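Local coordinates for isomaltose glucohydrolase (Kribbella flavida, PDB 5Z3E), which hydrolyses the alpha-1,6-glucosidic linkage of isomaltose from the non-reducing end, yielding beta-D-glucose and D-glucose during intracellular breakdown of a starch-derived cyclic tetrasaccharide, at residues Ala36-Leu41 against Trp342-Ala347; Arg43-Val48 against Gly386-Leu391; Ser243-Glu248 against Gly253-Trp258; Arg191-Trp196 against Val206-Ala211. The protein carries 1 engineered substitution. All coordinates share one frame; numbering follows the deposited sequence.

Contact 1 (Ala36-Leu41 against Trp342-Ala347); sequences ARLHEL and WIADQA
L41 and L38, one helical turn apart, close on the methyl of A344. Followed outward, the L41 side chain starts at a CB aimed at 342-347; the trans chi1 (-178°, CG anti to the backbone N) continues that direction, and the fork ends against the alanines. At its tip the branches part: CD2 lies 3.7 Å from the CA of A344 and 3.9 Å from its CB, while CD1 reaches the CB of A347 at 4.2 Å. L38 brings a single methyl, its CD2 3.7 Å from A344 CB, and the alanine methyl is thus met by both leucines. A type I turn from A344 to A347 lies between the two alanines, consistent with both methyls facing L41. NE2 of Q346 donates to W342 O at 2.9 Å (147° at the hydrogen) and lies above one face of the W342 indole near its rim; Q346 OE1 is bonded to H359. Y388 of helix 382-394 flanks L41. The pairs between the segments are all apolar: N-terminal helix 32-52 packs against the C-terminal part of helix 333-344 and the turn that follows, in the helical domain of a family 15 glycosidase, away from its annotated sites.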
# COMPACT_ATOMS: atom_id res chain seq x y z
N ALA A 36 9.30 26.21 -1.84
CA ALA A 36 8.04 26.83 -1.44
C ALA A 36 6.86 25.99 -1.92
O ALA A 36 5.91 25.75 -1.18
CB ALA A 36 7.95 28.26 -1.94
N ARG A 37 6.92 25.55 -3.17
CA ARG A 37 5.80 24.82 -3.72
C ARG A 37 5.65 23.43 -3.09
O ARG A 37 4.54 22.95 -2.84
CB ARG A 37 5.88 24.80 -5.21
CG ARG A 37 5.55 26.24 -5.77
CD ARG A 37 6.05 26.47 -7.17
NE ARG A 37 5.58 27.70 -7.72
CZ ARG A 37 6.06 28.91 -7.38
NH1 ARG A 37 7.05 29.03 -6.46
NH2 ARG A 37 5.59 29.98 -7.97
N LEU A 38 6.79 22.77 -2.85
CA LEU A 38 6.75 21.44 -2.26
C LEU A 38 6.29 21.50 -0.81
O LEU A 38 5.56 20.61 -0.34
CB LEU A 38 8.12 20.78 -2.44
CG LEU A 38 8.50 20.56 -3.92
CD1 LEU A 38 9.97 20.22 -4.05
CD2 LEU A 38 7.66 19.48 -4.55
N HIS A 39 6.71 22.52 -0.08
CA HIS A 39 6.24 22.70 1.29
C HIS A 39 4.75 22.94 1.29
O HIS A 39 4.02 22.38 2.13
CB HIS A 39 6.94 23.87 1.93
CG HIS A 39 8.35 23.60 2.32
ND1 HIS A 39 9.25 24.62 2.51
CD2 HIS A 39 9.01 22.47 2.62
CE1 HIS A 39 10.42 24.11 2.89
NE2 HIS A 39 10.30 22.81 2.95
N GLU A 40 4.25 23.76 0.38
CA GLU A 40 2.82 24.02 0.32
C GLU A 40 2.02 22.76 -0.02
O GLU A 40 0.98 22.51 0.59
CB GLU A 40 2.53 25.13 -0.70
CG GLU A 40 1.07 25.30 -0.96
CD GLU A 40 0.18 25.59 0.23
OE1 GLU A 40 0.68 25.98 1.33
OE2 GLU A 40 -1.08 25.48 0.03
N LEU A 41 2.52 21.96 -0.95
CA LEU A 41 1.82 20.72 -1.28
C LEU A 41 1.85 19.74 -0.10
O LEU A 41 0.91 18.99 0.09
CB LEU A 41 2.46 20.09 -2.51
CG LEU A 41 1.85 18.81 -3.06
CD1 LEU A 41 0.33 18.91 -3.25
CD2 LEU A 41 2.51 18.43 -4.37
N TRP A 342 7.89 15.41 -10.51
CA TRP A 342 6.82 14.95 -11.41
C TRP A 342 5.48 14.90 -10.69
O TRP A 342 4.46 15.38 -11.19
CB TRP A 342 7.14 13.58 -12.04
CG TRP A 342 6.08 13.14 -13.01
CD1 TRP A 342 6.02 13.46 -14.33
CD2 TRP A 342 4.91 12.37 -12.73
NE1 TRP A 342 4.90 12.93 -14.90
CE2 TRP A 342 4.19 12.26 -13.94
CE3 TRP A 342 4.39 11.76 -11.58
CZ2 TRP A 342 2.97 11.58 -14.02
CZ3 TRP A 342 3.21 11.07 -11.68
CH2 TRP A 342 2.50 10.99 -12.89
N ILE A 343 5.47 14.35 -9.48
CA ILE A 343 4.24 14.28 -8.71
C ILE A 343 3.69 15.69 -8.46
O ILE A 343 2.50 15.94 -8.63
CB ILE A 343 4.46 13.59 -7.36
CG1 ILE A 343 4.81 12.12 -7.59
CG2 ILE A 343 3.24 13.78 -6.47
CD1 ILE A 343 5.47 11.50 -6.38
N ALA A 344 4.54 16.63 -8.04
CA ALA A 344 4.08 17.97 -7.73
C ALA A 344 3.44 18.61 -8.96
O ALA A 344 2.50 19.39 -8.82
CB ALA A 344 5.21 18.81 -7.19
N ASP A 345 3.96 18.31 -10.14
CA ASP A 345 3.42 18.86 -11.38
C ASP A 345 2.04 18.30 -11.71
O ASP A 345 1.39 18.82 -12.64
CB ASP A 345 4.39 18.59 -12.52
CG ASP A 345 5.65 19.42 -12.45
OD1 ASP A 345 5.69 20.44 -11.71
OD2 ASP A 345 6.63 19.08 -13.18
N GLN A 346 1.57 17.28 -10.98
CA GLN A 346 0.23 16.73 -11.23
C GLN A 346 -0.82 17.30 -10.31
O GLN A 346 -1.99 16.99 -10.42
CB GLN A 346 0.23 15.20 -11.13
CG GLN A 346 1.40 14.56 -11.89
CD GLN A 346 1.59 15.12 -13.27
OE1 GLN A 346 0.64 15.38 -13.98
NE2 GLN A 346 2.85 15.33 -13.64
N ALA A 347 -0.41 18.14 -9.34
CA ALA A 347 -1.40 18.73 -8.43
C ALA A 347 -2.28 19.71 -9.21
O ALA A 347 -1.77 20.46 -10.07
CB ALA A 347 -0.70 19.44 -7.30

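Contact 2 (Arg43-Val48 against Gly386-Leu391); sequences RHSHAV and GMYLIL
S45 and L389 mark the nearest point of the two backbones, with CA atoms 7.1 Å apart. Around them the short helical segments run roughly antiparallel: their axes approach to 9.4 Å, with 140° between the N-to-C directions. The branched end of L389 rests on the CB of S45, which lies 3.9 Å from both CG and CD2 of the leucine. The other methyl, CD1, lies 4.2 Å from both S45 CB and the backbone N of H46. Family 15 catalytic domains are built as (alpha/alpha)6 barrels, and in this all-helical setting the contact ties helix 32-52, near the N-terminus, to helix 382-394, near the C-terminus. The S45 hydroxyl stands beside its own backbone N (chi1 -70°), a position from which OG can bond the carbonyl of L41 one turn earlier as well as ND1 of H385. The same OG approaches the Y388 ring obliquely, 3.7 Å from CD2. Y388 has its polar end engaged elsewhere, OH being hydrogen-bonded to L38 O, which pins the far end of the ring to helix 32-52. H46, at the margin, stacks on Y87 and bonds D89 through NE2.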
# COMPACT_ATOMS: atom_id res chain seq x y z
N ARG A 43 1.81 20.71 3.16
CA ARG A 43 0.81 21.25 4.08
C ARG A 43 -0.58 20.91 3.59
O ARG A 43 -1.43 20.46 4.35
CB ARG A 43 1.01 22.79 4.20
CG ARG A 43 0.13 23.40 5.18
CD ARG A 43 -0.16 24.87 4.83
NE ARG A 43 -0.90 25.01 3.55
CZ ARG A 43 -2.16 24.61 3.34
NH1 ARG A 43 -2.91 24.12 4.31
NH2 ARG A 43 -2.69 24.74 2.13
N HIS A 44 -0.84 21.12 2.30
CA HIS A 44 -2.13 20.81 1.73
C HIS A 44 -2.44 19.32 1.83
O HIS A 44 -3.58 18.95 2.08
CB HIS A 44 -2.22 21.27 0.27
CG HIS A 44 -3.48 20.88 -0.40
ND1 HIS A 44 -4.70 21.46 -0.10
CD2 HIS A 44 -3.75 19.90 -1.30
CE1 HIS A 44 -5.65 20.87 -0.81
NE2 HIS A 44 -5.10 19.93 -1.55
N SER A 45 -1.43 18.47 1.64
CA SER A 45 -1.64 17.04 1.74
C SER A 45 -2.12 16.66 3.13
O SER A 45 -3.04 15.85 3.29
CB SER A 45 -0.35 16.29 1.40
OG SER A 45 -0.04 16.38 0.01
N HIS A 46 -1.46 17.17 4.16
CA HIS A 46 -1.92 16.92 5.51
C HIS A 46 -3.34 17.42 5.71
O HIS A 46 -4.19 16.74 6.31
CB HIS A 46 -0.98 17.57 6.52
CG HIS A 46 -1.54 17.58 7.90
ND1 HIS A 46 -2.16 18.67 8.44
CD2 HIS A 46 -1.61 16.61 8.85
CE1 HIS A 46 -2.59 18.36 9.65
NE2 HIS A 46 -2.26 17.13 9.93
N ALA A 47 -3.65 18.63 5.21
CA ALA A 47 -4.95 19.21 5.40
C ALA A 47 -6.04 18.41 4.72
O ALA A 47 -7.10 18.19 5.30
CB ALA A 47 -4.96 20.66 4.92
N VAL A 48 -5.82 17.97 3.49
CA VAL A 48 -6.88 17.31 2.78
C VAL A 48 -7.12 15.90 3.34
O VAL A 48 -8.26 15.44 3.40
CB VAL A 48 -6.64 17.39 1.26
CG1 VAL A 48 -5.53 16.46 0.85
CG2 VAL A 48 -7.88 17.08 0.47
N GLY A 386 -0.79 10.71 0.78
CA GLY A 386 0.02 10.01 1.76
C GLY A 386 1.39 9.67 1.24
O GLY A 386 2.39 9.84 1.95
N MET A 387 1.45 9.18 0.01
CA MET A 387 2.73 8.83 -0.59
C MET A 387 3.60 10.05 -0.85
O MET A 387 4.82 10.00 -0.70
CB MET A 387 2.55 8.06 -1.89
CG MET A 387 1.89 6.76 -1.80
SD MET A 387 2.74 5.56 -0.68
CE MET A 387 4.18 5.22 -1.59
N TYR A 388 2.98 11.17 -1.24
CA TYR A 388 3.72 12.41 -1.39
C TYR A 388 4.39 12.79 -0.06
O TYR A 388 5.59 13.13 -0.03
CB TYR A 388 2.79 13.54 -1.85
CG TYR A 388 3.54 14.85 -1.94
CD1 TYR A 388 4.30 15.14 -3.04
CD2 TYR A 388 3.52 15.75 -0.88
CE1 TYR A 388 5.04 16.31 -3.09
CE2 TYR A 388 4.25 16.90 -0.91
CZ TYR A 388 4.98 17.21 -2.01
OH TYR A 388 5.75 18.36 -2.07
N LEU A 389 3.64 12.70 1.03
CA LEU A 389 4.20 13.00 2.34
C LEU A 389 5.37 12.09 2.69
O LEU A 389 6.37 12.56 3.24
CB LEU A 389 3.13 12.94 3.42
CG LEU A 389 2.10 14.07 3.38
CD1 LEU A 389 1.05 13.82 4.44
CD2 LEU A 389 2.78 15.43 3.62
N ILE A 390 5.26 10.80 2.40
CA ILE A 390 6.35 9.88 2.67
C ILE A 390 7.60 10.28 1.90
O ILE A 390 8.68 10.35 2.46
CB ILE A 390 5.95 8.42 2.39
CG1 ILE A 390 4.82 7.97 3.32
CG2 ILE A 390 7.16 7.51 2.53
CD1 ILE A 390 4.20 6.63 2.97
N LEU A 391 7.46 10.50 0.59
CA LEU A 391 8.63 10.80 -0.21
C LEU A 391 9.25 12.16 0.20
O LEU A 391 10.47 12.30 0.31
CB LEU A 391 8.28 10.77 -1.69
CG LEU A 391 9.44 11.11 -2.64
CD1 LEU A 391 10.66 10.29 -2.37
CD2 LEU A 391 8.97 10.97 -4.08

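Contact 3 (Ser243-Glu248 against Gly253-Trp258); sequences SLVSAE and GHLVKW
V245 and L255 meet through one methyl each, CG1 of the valine and CD2 of the leucine, 3.7 Å apart, and their side chains cross obliquely. The V245 rotamer decides which branch takes part: CG1 is anti to the backbone N (chi1 174°) and faces the leucine, whereas CG2 is set beside that N. L255 is extended from a CG beside its own N, with chi2 near 171°, and this carries CD2 across to the helix. V256 contributes CG2, the methyl held between its backbone N and carbonyl carbon, 4.1 Å from E248 O. H254 is fixed within its own segment: ND1 donates to L255 O at 2.8 Å (167°, nearly straight), with the oxygen in the imidazole plane but the nitrogen well above the carbonyl plane. The segments lie on helix 231-248 and on strand 254-255, antiparallel to 250-251. Polar links run through neighbouring backbone, E248 with G260 and V256 with G249, while the W258 ring stacks on H203, about 5 Å from the side chain of D195, the predicted proton acceptor. With a single apolar methyl pair between the segments, their placement probably owes more to these adjoining backbone bonds than to direct side-chain attraction.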
# COMPACT_ATOMS: atom_id res chain seq x y z
N SER A 243 11.32 -17.55 0.58
CA SER A 243 11.65 -18.75 -0.17
C SER A 243 10.82 -18.86 -1.44
O SER A 243 11.32 -19.24 -2.50
CB SER A 243 11.41 -20.01 0.66
OG SER A 243 12.28 -20.10 1.76
N LEU A 244 9.53 -18.59 -1.33
CA LEU A 244 8.64 -18.67 -2.47
C LEU A 244 9.02 -17.64 -3.54
O LEU A 244 9.05 -17.94 -4.74
CB LEU A 244 7.24 -18.50 -1.97
CG LEU A 244 6.15 -18.77 -2.91
CD1 LEU A 244 6.24 -20.16 -3.54
CD2 LEU A 244 4.80 -18.67 -2.14
N VAL A 245 9.31 -16.41 -3.11
CA VAL A 245 9.74 -15.38 -4.04
C VAL A 245 11.08 -15.74 -4.68
O VAL A 245 11.27 -15.55 -5.88
CB VAL A 245 9.74 -14.01 -3.35
CG1 VAL A 245 10.33 -12.94 -4.25
CG2 VAL A 245 8.33 -13.62 -2.92
N SER A 246 12.03 -16.27 -3.91
CA SER A 246 13.29 -16.69 -4.52
C SER A 246 13.09 -17.77 -5.57
O SER A 246 13.78 -17.80 -6.59
CB SER A 246 14.24 -17.19 -3.44
OG SER A 246 14.71 -16.13 -2.62
N ALA A 247 12.16 -18.70 -5.32
CA ALA A 247 11.94 -19.82 -6.23
C ALA A 247 11.19 -19.45 -7.49
O ALA A 247 11.44 -20.04 -8.53
CB ALA A 247 11.21 -20.93 -5.51
N GLU A 248 10.22 -18.53 -7.36
CA GLU A 248 9.26 -18.30 -8.44
C GLU A 248 9.01 -16.84 -8.77
O GLU A 248 8.29 -16.54 -9.72
CB GLU A 248 7.90 -18.96 -8.10
CG GLU A 248 8.00 -20.44 -7.84
CD GLU A 248 6.66 -21.04 -7.46
OE1 GLU A 248 5.64 -20.68 -8.06
OE2 GLU A 248 6.65 -21.93 -6.58
N GLY A 253 17.18 -11.60 -12.68
CA GLY A 253 17.70 -10.75 -11.63
C GLY A 253 16.72 -9.79 -10.98
O GLY A 253 17.11 -9.10 -10.05
N HIS A 254 15.48 -9.71 -11.48
CA HIS A 254 14.51 -8.78 -10.93
C HIS A 254 13.29 -9.50 -10.39
O HIS A 254 12.92 -10.59 -10.85
CB HIS A 254 14.05 -7.72 -11.98
CG HIS A 254 13.48 -8.29 -13.23
ND1 HIS A 254 12.19 -8.77 -13.34
CD2 HIS A 254 14.03 -8.46 -14.46
CE1 HIS A 254 11.98 -9.20 -14.58
NE2 HIS A 254 13.08 -9.03 -15.27
N LEU A 255 12.61 -8.88 -9.43
CA LEU A 255 11.30 -9.36 -9.03
C LEU A 255 10.34 -9.31 -10.21
O LEU A 255 10.51 -8.51 -11.15
CB LEU A 255 10.75 -8.51 -7.88
CG LEU A 255 11.55 -8.55 -6.58
CD1 LEU A 255 11.04 -7.51 -5.61
CD2 LEU A 255 11.49 -9.91 -5.93
N VAL A 256 9.31 -10.15 -10.16
CA VAL A 256 8.25 -10.19 -11.15
C VAL A 256 6.90 -9.99 -10.52
O VAL A 256 6.72 -10.10 -9.31
CB VAL A 256 8.31 -11.47 -11.99
CG1 VAL A 256 9.58 -11.51 -12.82
CG2 VAL A 256 8.17 -12.70 -11.12
N LYS A 257 5.93 -9.71 -11.38
CA LYS A 257 4.61 -9.29 -10.98
C LYS A 257 3.88 -10.34 -10.13
O LYS A 257 3.29 -10.02 -9.08
CB LYS A 257 3.89 -8.94 -12.27
CG LYS A 257 2.50 -8.62 -12.20
CD LYS A 257 2.03 -7.97 -13.50
CE LYS A 257 0.61 -7.90 -13.48
NZ LYS A 257 0.14 -6.90 -12.65
N TRP A 258 3.88 -11.58 -10.58
CA TRP A 258 3.33 -12.68 -9.81
C TRP A 258 4.24 -13.88 -9.98
O TRP A 258 5.03 -13.97 -10.92
CB TRP A 258 1.86 -12.97 -10.15
CG TRP A 258 1.52 -13.36 -11.57
CD1 TRP A 258 1.83 -14.52 -12.21
CD2 TRP A 258 0.69 -12.62 -12.47
NE1 TRP A 258 1.25 -14.55 -13.45
CE2 TRP A 258 0.54 -13.40 -13.63
CE3 TRP A 258 0.05 -11.40 -12.40
CZ2 TRP A 258 -0.25 -12.98 -14.71
CZ3 TRP A 258 -0.72 -10.98 -13.47
CH2 TRP A 258 -0.86 -11.77 -14.61

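Contact 4 (Arg191-Trp196 against Val206-Ala211); sequences RPCYDW and VSTLGA
W196 and S207 share the one direct hydrogen bond of this contact, a weak one: indole NE1 donates to S207 O at 3.2 Å with 138° at the hydrogen. The same carbonyl also accepts the helical bond from A211 N and therefore has two donors, one of them weak. Contacts with the indole ring form a second group. S207 OG lies over one face, 3.4 Å above the plane toward the rim, while T208 OG1 comes to the edge of the ring, 3.7 Å from CD1. S207 OG has a stronger partner in the hydroxyl of S267.

Two waters bridge the segments. T208 OG1 donates to one water at 2.7 Å, and that water donates to Y194 O at 2.8 Å. A second water donates a hydrogen bond to T208 OG1 at 2.8 Å, accepts one from W196 N at 3.0 Å, and also bonds S207 OG; the threonine hydroxyl is thereby used both as donor and as acceptor. In this way the start of helix 206-220 backs the active-site loop of the (alpha/alpha)6 barrel of family 15. The loop holds D195, the predicted proton acceptor, whose OD1 bonds the backbone N of E199, and E198, the inferred proton donor, whose side chain is about 5 Å from that of Y194. Y194 OH bonds the carbonyl of W145, a substrate-binding residue by similarity.

Apolar contact is slight. C193 has SG between its backbone N and carbonyl carbon (chi1 69°), turned to the helix and 3.9 Å from T208 CG2, the branch anti to the threonine N.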
# COMPACT_ATOMS: atom_id res chain seq x y z
N ARG A 191 -2.16 -18.22 -0.02
CA ARG A 191 -3.33 -18.39 -0.85
C ARG A 191 -3.30 -17.43 -2.05
O ARG A 191 -2.98 -16.26 -1.89
CB ARG A 191 -4.55 -18.04 0.00
CG ARG A 191 -5.85 -18.35 -0.57
CD ARG A 191 -6.92 -18.04 0.47
NE ARG A 191 -8.23 -18.18 -0.06
CZ ARG A 191 -9.15 -19.00 0.41
NH1 ARG A 191 -8.90 -19.85 1.43
NH2 ARG A 191 -10.30 -18.93 -0.12
N PRO A 192 -3.69 -17.91 -3.25
CA PRO A 192 -3.93 -17.00 -4.37
C PRO A 192 -4.95 -15.93 -4.00
O PRO A 192 -5.89 -16.19 -3.24
CB PRO A 192 -4.46 -17.93 -5.47
CG PRO A 192 -3.88 -19.30 -5.14
CD PRO A 192 -3.87 -19.33 -3.63
N CYS A 193 -4.79 -14.73 -4.54
CA CYS A 193 -5.80 -13.71 -4.36
C CYS A 193 -5.65 -12.68 -5.46
O CYS A 193 -4.69 -12.70 -6.24
CB CYS A 193 -5.73 -13.08 -2.97
SG CYS A 193 -4.27 -12.06 -2.64
N TYR A 194 -6.59 -11.74 -5.54
CA TYR A 194 -6.44 -10.64 -6.49
C TYR A 194 -5.26 -9.76 -6.06
O TYR A 194 -4.98 -9.62 -4.86
CB TYR A 194 -7.71 -9.78 -6.54
CG TYR A 194 -8.96 -10.46 -7.07
CD1 TYR A 194 -9.83 -11.12 -6.20
CD2 TYR A 194 -9.32 -10.42 -8.39
CE1 TYR A 194 -11.01 -11.71 -6.63
CE2 TYR A 194 -10.56 -11.02 -8.83
CZ TYR A 194 -11.36 -11.65 -7.92
OH TYR A 194 -12.54 -12.22 -8.36
N ASP A 195 -4.61 -9.16 -7.04
CA ASP A 195 -3.51 -8.24 -6.79
C ASP A 195 -4.02 -6.91 -6.25
O ASP A 195 -5.23 -6.71 -6.06
CB ASP A 195 -2.64 -8.11 -8.03
CG ASP A 195 -3.31 -7.49 -9.23
OD1 ASP A 195 -4.35 -6.85 -9.08
OD2 ASP A 195 -2.70 -7.64 -10.33
N TRP A 196 -3.10 -5.97 -5.99
CA TRP A 196 -3.50 -4.67 -5.47
C TRP A 196 -4.52 -4.02 -6.38
O TRP A 196 -5.31 -3.20 -5.93
CB TRP A 196 -2.35 -3.68 -5.37
CG TRP A 196 -1.24 -3.94 -4.38
CD1 TRP A 196 -0.97 -5.06 -3.60
CD2 TRP A 196 -0.18 -3.02 -4.12
NE1 TRP A 196 0.18 -4.84 -2.88
CE2 TRP A 196 0.71 -3.62 -3.19
CE3 TRP A 196 0.09 -1.74 -4.58
CZ2 TRP A 196 1.85 -2.96 -2.72
CZ3 TRP A 196 1.22 -1.08 -4.09
CH2 TRP A 196 2.08 -1.70 -3.20
N VAL A 206 3.62 -10.77 -6.14
CA VAL A 206 4.80 -10.52 -5.35
C VAL A 206 4.64 -9.29 -4.46
O VAL A 206 5.14 -9.33 -3.32
CB VAL A 206 6.05 -10.52 -6.25
CG1 VAL A 206 7.30 -10.09 -5.50
CG2 VAL A 206 6.25 -11.92 -6.82
N SER A 207 3.93 -8.25 -4.88
CA SER A 207 3.73 -7.12 -3.98
C SER A 207 2.68 -7.40 -2.89
O SER A 207 2.65 -6.68 -1.89
CB SER A 207 3.41 -5.84 -4.72
OG SER A 207 2.17 -5.96 -5.39
N THR A 208 1.85 -8.42 -3.07
CA THR A 208 0.97 -8.89 -2.00
C THR A 208 1.75 -9.72 -0.98
O THR A 208 1.70 -9.45 0.22
CB THR A 208 -0.23 -9.66 -2.56
OG1 THR A 208 -0.96 -8.77 -3.39
CG2 THR A 208 -1.07 -10.24 -1.46
N LEU A 209 2.50 -10.69 -1.48
CA LEU A 209 3.43 -11.44 -0.63
C LEU A 209 4.34 -10.48 0.10
O LEU A 209 4.64 -10.66 1.29
CB LEU A 209 4.22 -12.43 -1.47
CG LEU A 209 3.41 -13.59 -2.02
CD1 LEU A 209 4.19 -14.31 -3.12
CD2 LEU A 209 3.01 -14.57 -0.93
N GLY A 210 4.84 -9.45 -0.59
CA GLY A 210 5.71 -8.49 0.03
C GLY A 210 5.04 -7.72 1.16
O GLY A 210 5.64 -7.53 2.22
N ALA A 211 3.81 -7.26 0.94
CA ALA A 211 3.08 -6.55 1.98
C ALA A 211 2.92 -7.41 3.23
O ALA A 211 3.06 -6.95 4.35
CB ALA A 211 1.72 -6.13 1.45
O HOH W 1 -3.56 -8.44 -2.75
O HOH W 2 -0.36 -7.24 -5.71

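Contact 4 lies nearest the centre of the chain, about 11 Å between centres; contacts 2 and 3 are also buried, and contact 1 is only partly so, about 21 Å out. Contacts 1 and 2 share helix 32-52 and touch directly: Y388 of contact 2 joins them, packing also on I343. Contacts 3 and 4 form another pair on the active-site side, where the backbones of K257 and V206 are hydrogen-bonded. Both are nested in the chain loops closed by contacts 1 and 2. Chemistry follows place: contact 1 is wholly apolar, contact 3 has one methyl pair beside a backbone carbonyl, contact 2 sets a serine against leucine and tyrosine, and contact 4 is bridged by two waters and a weak indole bond.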